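Local coordinates for protein nucleoporin NUP82 (Chaetomium thermophilum, PDB 5CWW) that probably serves as a structural component of the nuclear pore complex and may take part in docking nuclear transport factors, at residues F576-T581 and P585-F590; R551-T556 and S560-A565. All coordinates share one frame; numbering follows the deposited sequence.

Interaction 1: residues F576-T581 and P585-F590; sequences FILSAT and PIALFF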
loop_
_atom_site.group_PDB
_atom_site.type_symbol
_atom_site.label_atom_id
_atom_site.label_comp_id
_atom_site.label_asym_id
_atom_site.label_seq_id
_atom_site.Cartn_x
_atom_site.Cartn_y
_atom_site.Cartn_z
ATOM N N PHE B 576 8.455 5.175 -25.548
ATOM C CA PHE B 576 7.100 4.705 -25.810
ATOM C C PHE B 576 6.465 4.022 -24.604
ATOM O O PHE B 576 7.129 3.744 -23.606
ATOM C CB PHE B 576 7.104 3.740 -26.999
ATOM C CG PHE B 576 7.890 2.479 -26.761
ATOM C CD1 PHE B 576 9.275 2.492 -26.795
ATOM C CD2 PHE B 576 7.243 1.279 -26.516
ATOM C CE1 PHE B 576 9.999 1.333 -26.580
ATOM C CE2 PHE B 576 7.961 0.117 -26.301
ATOM C CZ PHE B 576 9.341 0.144 -26.335
ATOM N N ILE B 577 5.164 3.771 -24.716
ATOM C CA ILE B 577 4.413 3.036 -23.708
ATOM C C ILE B 577 4.099 1.646 -24.218
ATOM O O ILE B 577 3.830 1.461 -25.403
ATOM C CB ILE B 577 3.099 3.739 -23.356
ATOM C CG1 ILE B 577 3.375 5.137 -22.828
ATOM C CG2 ILE B 577 2.311 2.948 -22.318
ATOM C CD1 ILE B 577 2.208 6.030 -23.006
ATOM N N LEU B 578 4.121 0.676 -23.312
ATOM C CA LEU B 578 3.773 -0.696 -23.645
ATOM C C LEU B 578 2.603 -1.159 -22.782
ATOM O O LEU B 578 2.641 -1.049 -21.556
ATOM C CB LEU B 578 4.979 -1.616 -23.458
ATOM C CG LEU B 578 4.771 -3.078 -23.852
ATOM C CD1 LEU B 578 4.492 -3.206 -25.346
ATOM C CD2 LEU B 578 5.983 -3.906 -23.457
ATOM N N SER B 579 1.557 -1.652 -23.433
ATOM C CA SER B 579 0.447 -2.294 -22.740
ATOM C C SER B 579 0.009 -3.497 -23.560
ATOM O O SER B 579 0.698 -3.890 -24.501
ATOM C CB SER B 579 -0.714 -1.319 -22.530
ATOM O OG SER B 579 -1.749 -1.910 -21.761
ATOM N N ALA B 580 -1.133 -4.082 -23.218
ATOM C CA ALA B 580 -1.614 -5.248 -23.947
ATOM C C ALA B 580 -3.049 -5.595 -23.592
ATOM O O ALA B 580 -3.486 -5.401 -22.457
ATOM C CB ALA B 580 -0.712 -6.451 -23.678
ATOM N N THR B 581 -3.775 -6.107 -24.578
ATOM C CA THR B 581 -5.082 -6.700 -24.345
ATOM C C THR B 581 -4.868 -8.166 -23.991
ATOM O O THR B 581 -3.735 -8.593 -23.766
ATOM C CB THR B 581 -5.997 -6.582 -25.576
ATOM O OG1 THR B 581 -5.426 -7.305 -26.674
ATOM C CG2 THR B 581 -6.182 -5.123 -25.971
ATOM N N PRO B 585 -0.898 -6.632 -28.508
ATOM C CA PRO B 585 -0.072 -5.634 -27.823
ATOM C C PRO B 585 -0.517 -4.206 -28.091
ATOM O O PRO B 585 -1.294 -3.956 -29.013
ATOM C CB PRO B 585 1.314 -5.876 -28.412
ATOM C CG PRO B 585 1.038 -6.317 -29.802
ATOM C CD PRO B 585 -0.270 -7.077 -29.766
ATOM N N ILE B 586 -0.018 -3.285 -27.276
ATOM C CA ILE B 586 -0.238 -1.860 -27.473
ATOM C C ILE B 586 1.087 -1.149 -27.241
ATOM O O ILE B 586 1.562 -1.060 -26.109
ATOM C CB ILE B 586 -1.317 -1.305 -26.519
ATOM C CG1 ILE B 586 -2.651 -2.017 -26.759
ATOM C CG2 ILE B 586 -1.479 0.202 -26.710
ATOM C CD1 ILE B 586 -3.724 -1.678 -25.741
ATOM N N ALA B 587 1.683 -0.660 -28.324
ATOM C CA ALA B 587 2.965 0.033 -28.263
ATOM C C ALA B 587 2.881 1.379 -28.973
ATOM O O ALA B 587 2.993 1.453 -30.197
ATOM C CB ALA B 587 4.059 -0.825 -28.874
ATOM N N LEU B 588 2.682 2.437 -28.192
ATOM C CA LEU B 588 2.510 3.783 -28.727
ATOM C C LEU B 588 3.738 4.647 -28.451
ATOM O O LEU B 588 4.130 4.840 -27.298
ATOM C CB LEU B 588 1.262 4.424 -28.121
ATOM C CG LEU B 588 -0.011 3.585 -28.274
ATOM C CD1 LEU B 588 -1.170 4.217 -27.525
ATOM C CD2 LEU B 588 -0.364 3.395 -29.745
ATOM N N PHE B 589 4.329 5.172 -29.523
ATOM C CA PHE B 589 5.605 5.881 -29.449
ATOM C C PHE B 589 5.433 7.398 -29.387
ATOM O O PHE B 589 4.493 7.951 -29.961
ATOM C CB PHE B 589 6.475 5.508 -30.655
ATOM C CG PHE B 589 6.991 4.095 -30.618
ATOM C CD1 PHE B 589 6.124 3.021 -30.747
ATOM C CD2 PHE B 589 8.342 3.842 -30.459
ATOM C CE1 PHE B 589 6.596 1.721 -30.710
ATOM C CE2 PHE B 589 8.822 2.544 -30.423
ATOM C CZ PHE B 589 7.946 1.483 -30.549
ATOM N N PHE B 590 6.353 8.057 -28.686
ATOM C CA PHE B 590 6.331 9.511 -28.523
ATOM C C PHE B 590 7.606 10.167 -29.034
ATOM O O PHE B 590 7.636 11.376 -29.264
ATOM C CB PHE B 590 6.128 9.879 -27.058
ATOM C CG PHE B 590 4.870 9.335 -26.477
ATOM C CD1 PHE B 590 3.661 9.976 -26.684
ATOM C CD2 PHE B 590 4.892 8.174 -25.730
ATOM C CE1 PHE B 590 2.498 9.470 -26.148
ATOM C CE2 PHE B 590 3.737 7.665 -25.194
ATOM C CZ PHE B 590 2.535 8.312 -25.401
#
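Ile577 and Leu588 face each other as a hydrogen-bonded antiparallel pair, and so do Ser579 and Ile586, giving strands 576-580 and 585-589 four backbone hydrogen bonds. The shortest runs from Ser579 N to Ile586 O at 2.7 Å and is close to straight. Its neighbour, Ile586 N to Ser579 O at 2.9 Å, is more bent, and the donor stands above the carbonyl plane. In the non-hydrogen-bonded steps between, CA-H...O contacts fill in: Ala587 CA lies 3.3 Å from Ile577 O, and Leu578 CA is equally close to Ile586 O.

Aromatic packing dominates the face that carries Phe576, Leu578 and Ala587. The Phe576 and Phe589 rings form an offset stack, centroids 4.5 Å apart and planes inclined by only 15°, with Phe589 CE2 reaching over the Phe576 ring. Pairing of the two backbones sets Phe576 CB over the Phe589 ring in a CH-pi contact, 3.7 Å from its centroid; CG, between backbone N and carbonyl carbon (chi1 64°), then places the Phe576 ring beside that of Phe589. Farther along, Leu578 CD1 packs on Ala587 CB at 4.3 Å.

On the other face, Ser579 CB meets Ile586 CB, 4.0 Å away, while Ser579 OG is hydrogen-bonded to Ala563 O. Ile586 and Leu588 also touch Phe553.

Strand 566-570 pairs with the far edge of 576-580, and Ala587 is backbone-bonded to Phe7 near the N terminus. In this N-terminal part of NUP82, a succession of small antiparallel sheets, the hairpin is consistent with a beta-propeller blade, as in WD-repeat proteins.

Interaction 2: residues R551-T556 and S560-A565; sequences RIFTQT and SPLAAA
Gln555 NE2 is gripped by two backbone carbonyls, donating to Ser560 O across this contact at 2.7 Å and to Pro507 O outside it. Residues 560-565 belong to the loop that leaves strand 548-554, outermost in its four-stranded antiparallel sheet, and leads to strand 566-570 of the next sheet, a blade-to-blade passage consistent with a beta-propeller. Just before the turn, Ile552 and Phe553 both face Ile510, which makes a classic beta bulge.

The Gln555 side chain is extended, with CG opposite the backbone N (chi1 -173°), and this carries its amide across to the returning loop. NE2 approaches in the carbonyl plane of Ser560, although the acceptor lies 23° out of the amide plane of Gln555 and the N-H...O angle is 143°. Holding by two carbonyls would be expected to restrict rotation of this amide. On its other end, Gln555 OE1 rests 3.4 Å from Ser560 CB.

Leu562 runs alongside Gln555 the opposite way, with Leu562 CD2 3.4 Å from Gln555 NE2. The other methyl turns to Phe553, whose ring also meets Phe7 edge-to-face: Leu562 CD1 lies near the ring plane, at its edge, 3.6 Å from Phe553 CE2.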
loop_
_atom_site.group_PDB
_atom_site.type_symbol
_atom_site.label_atom_id
_atom_site.label_comp_id
_atom_site.label_asym_id
_atom_site.label_seq_id
_atom_site.Cartn_x
_atom_site.Cartn_y
_atom_site.Cartn_z
ATOM N N ARG B 551 -5.351 11.648 -23.221
ATOM C CA ARG B 551 -5.601 10.247 -23.509
ATOM C C ARG B 551 -4.822 9.812 -24.739
ATOM O O ARG B 551 -4.879 10.456 -25.786
ATOM C CB ARG B 551 -7.088 9.988 -23.721
ATOM C CG ARG B 551 -7.378 8.536 -24.036
ATOM C CD ARG B 551 -8.819 8.167 -23.773
ATOM N NE ARG B 551 -9.215 8.384 -22.386
ATOM C CZ ARG B 551 -10.340 7.916 -21.860
ATOM N NH1 ARG B 551 -10.633 8.162 -20.594
ATOM N NH2 ARG B 551 -11.173 7.197 -22.600
ATOM N N ILE B 552 -4.100 8.709 -24.599
ATOM C CA ILE B 552 -3.248 8.188 -25.658
ATOM C C ILE B 552 -3.912 7.021 -26.378
ATOM O O ILE B 552 -3.593 6.726 -27.529
ATOM C CB ILE B 552 -1.893 7.750 -25.102
ATOM C CG1 ILE B 552 -2.081 6.620 -24.091
ATOM C CG2 ILE B 552 -1.196 8.936 -24.443
ATOM C CD1 ILE B 552 -0.809 5.994 -23.673
ATOM N N PHE B 553 -4.831 6.356 -25.687
ATOM C CA PHE B 553 -5.447 5.137 -26.193
ATOM C C PHE B 553 -6.828 4.924 -25.595
ATOM O O PHE B 553 -7.054 5.174 -24.411
ATOM C CB PHE B 553 -4.566 3.926 -25.887
ATOM C CG PHE B 553 -5.197 2.611 -26.247
ATOM C CD1 PHE B 553 -5.224 2.176 -27.561
ATOM C CD2 PHE B 553 -5.765 1.809 -25.271
ATOM C CE1 PHE B 553 -5.805 0.967 -27.893
ATOM C CE2 PHE B 553 -6.349 0.599 -25.599
ATOM C CZ PHE B 553 -6.367 0.179 -26.912
ATOM N N THR B 554 -7.747 4.459 -26.436
ATOM C CA THR B 554 -9.103 4.141 -26.014
ATOM C C THR B 554 -9.530 2.792 -26.577
ATOM O O THR B 554 -9.412 2.546 -27.778
ATOM C CB THR B 554 -10.101 5.214 -26.469
ATOM O OG1 THR B 554 -9.593 6.509 -26.138
ATOM C CG2 THR B 554 -11.452 5.013 -25.797
ATOM N N GLN B 555 -10.020 1.922 -25.701
ATOM C CA GLN B 555 -10.524 0.619 -26.112
ATOM C C GLN B 555 -12.018 0.734 -26.399
ATOM O O GLN B 555 -12.772 1.267 -25.584
ATOM C CB GLN B 555 -10.252 -0.427 -25.031
ATOM C CG GLN B 555 -10.598 -1.844 -25.441
ATOM C CD GLN B 555 -10.026 -2.897 -24.504
ATOM O OE1 GLN B 555 -9.879 -4.058 -24.884
ATOM N NE2 GLN B 555 -9.711 -2.503 -23.273
ATOM N N THR B 556 -12.438 0.233 -27.557
ATOM C CA THR B 556 -13.817 0.392 -28.019
ATOM C C THR B 556 -14.599 -0.918 -28.004
ATOM O O THR B 556 -14.192 -1.902 -28.622
ATOM C CB THR B 556 -13.855 0.964 -29.447
ATOM O OG1 THR B 556 -13.125 0.104 -30.330
ATOM C CG2 THR B 556 -13.245 2.358 -29.481
ATOM N N SER B 560 -12.153 -6.067 -22.367
ATOM C CA SER B 560 -10.865 -6.673 -22.044
ATOM C C SER B 560 -10.010 -5.739 -21.191
ATOM O O SER B 560 -9.795 -4.589 -21.563
ATOM C CB SER B 560 -10.110 -7.035 -23.323
ATOM O OG SER B 560 -8.718 -7.129 -23.081
ATOM N N PRO B 561 -9.518 -6.228 -20.042
ATOM C CA PRO B 561 -8.653 -5.367 -19.233
ATOM C C PRO B 561 -7.286 -5.178 -19.876
ATOM O O PRO B 561 -6.811 -6.070 -20.582
ATOM C CB PRO B 561 -8.538 -6.129 -17.912
ATOM C CG PRO B 561 -8.694 -7.552 -18.298
ATOM C CD PRO B 561 -9.669 -7.567 -19.444
ATOM N N LEU B 562 -6.668 -4.027 -19.635
ATOM C CA LEU B 562 -5.359 -3.730 -20.197
ATOM C C LEU B 562 -4.270 -3.939 -19.156
ATOM O O LEU B 562 -4.442 -3.598 -17.984
ATOM C CB LEU B 562 -5.311 -2.292 -20.723
ATOM C CG LEU B 562 -6.383 -1.912 -21.748
ATOM C CD1 LEU B 562 -6.227 -0.456 -22.161
ATOM C CD2 LEU B 562 -6.328 -2.822 -22.969
ATOM N N ALA B 563 -3.152 -4.509 -19.587
ATOM C CA ALA B 563 -1.977 -4.606 -18.737
ATOM C C ALA B 563 -1.515 -3.201 -18.371
ATOM O O ALA B 563 -1.513 -2.305 -19.217
ATOM C CB ALA B 563 -0.871 -5.372 -19.437
ATOM N N ALA B 564 -1.150 -3.009 -17.107
ATOM C CA ALA B 564 -0.678 -1.714 -16.631
ATOM C C ALA B 564 0.425 -1.188 -17.538
ATOM O O ALA B 564 1.361 -1.914 -17.873
ATOM C CB ALA B 564 -0.181 -1.822 -15.202
ATOM N N ALA B 565 0.294 0.073 -17.938
ATOM C CA ALA B 565 1.225 0.696 -18.869
ATOM C C ALA B 565 2.659 0.598 -18.365
ATOM O O ALA B 565 2.929 0.825 -17.188
ATOM C CB ALA B 565 0.846 2.151 -19.097
#

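From the N terminus, the chain first enters interaction 2, where residues 551-556 carry the end of strand 548-554 into the loop and residues 560-565 return after three intervening residues. Strand 566-570 follows, and interaction 1 then closes the hairpin between 576-581 and 585-590. The two loops are in series, neither enclosing nor crossing the other, and their centres are about 9 Å apart. They nevertheless share an interface: Ala563 N is hydrogen-bonded to Ala580 O (3.0 Å), tying the loop to the end of strand 576-580, and Ile586 CD1 packs 3.4 Å from Phe553 CZ. Together they tie the sheet ending at 548-554 to the three-stranded sheet near the C terminus.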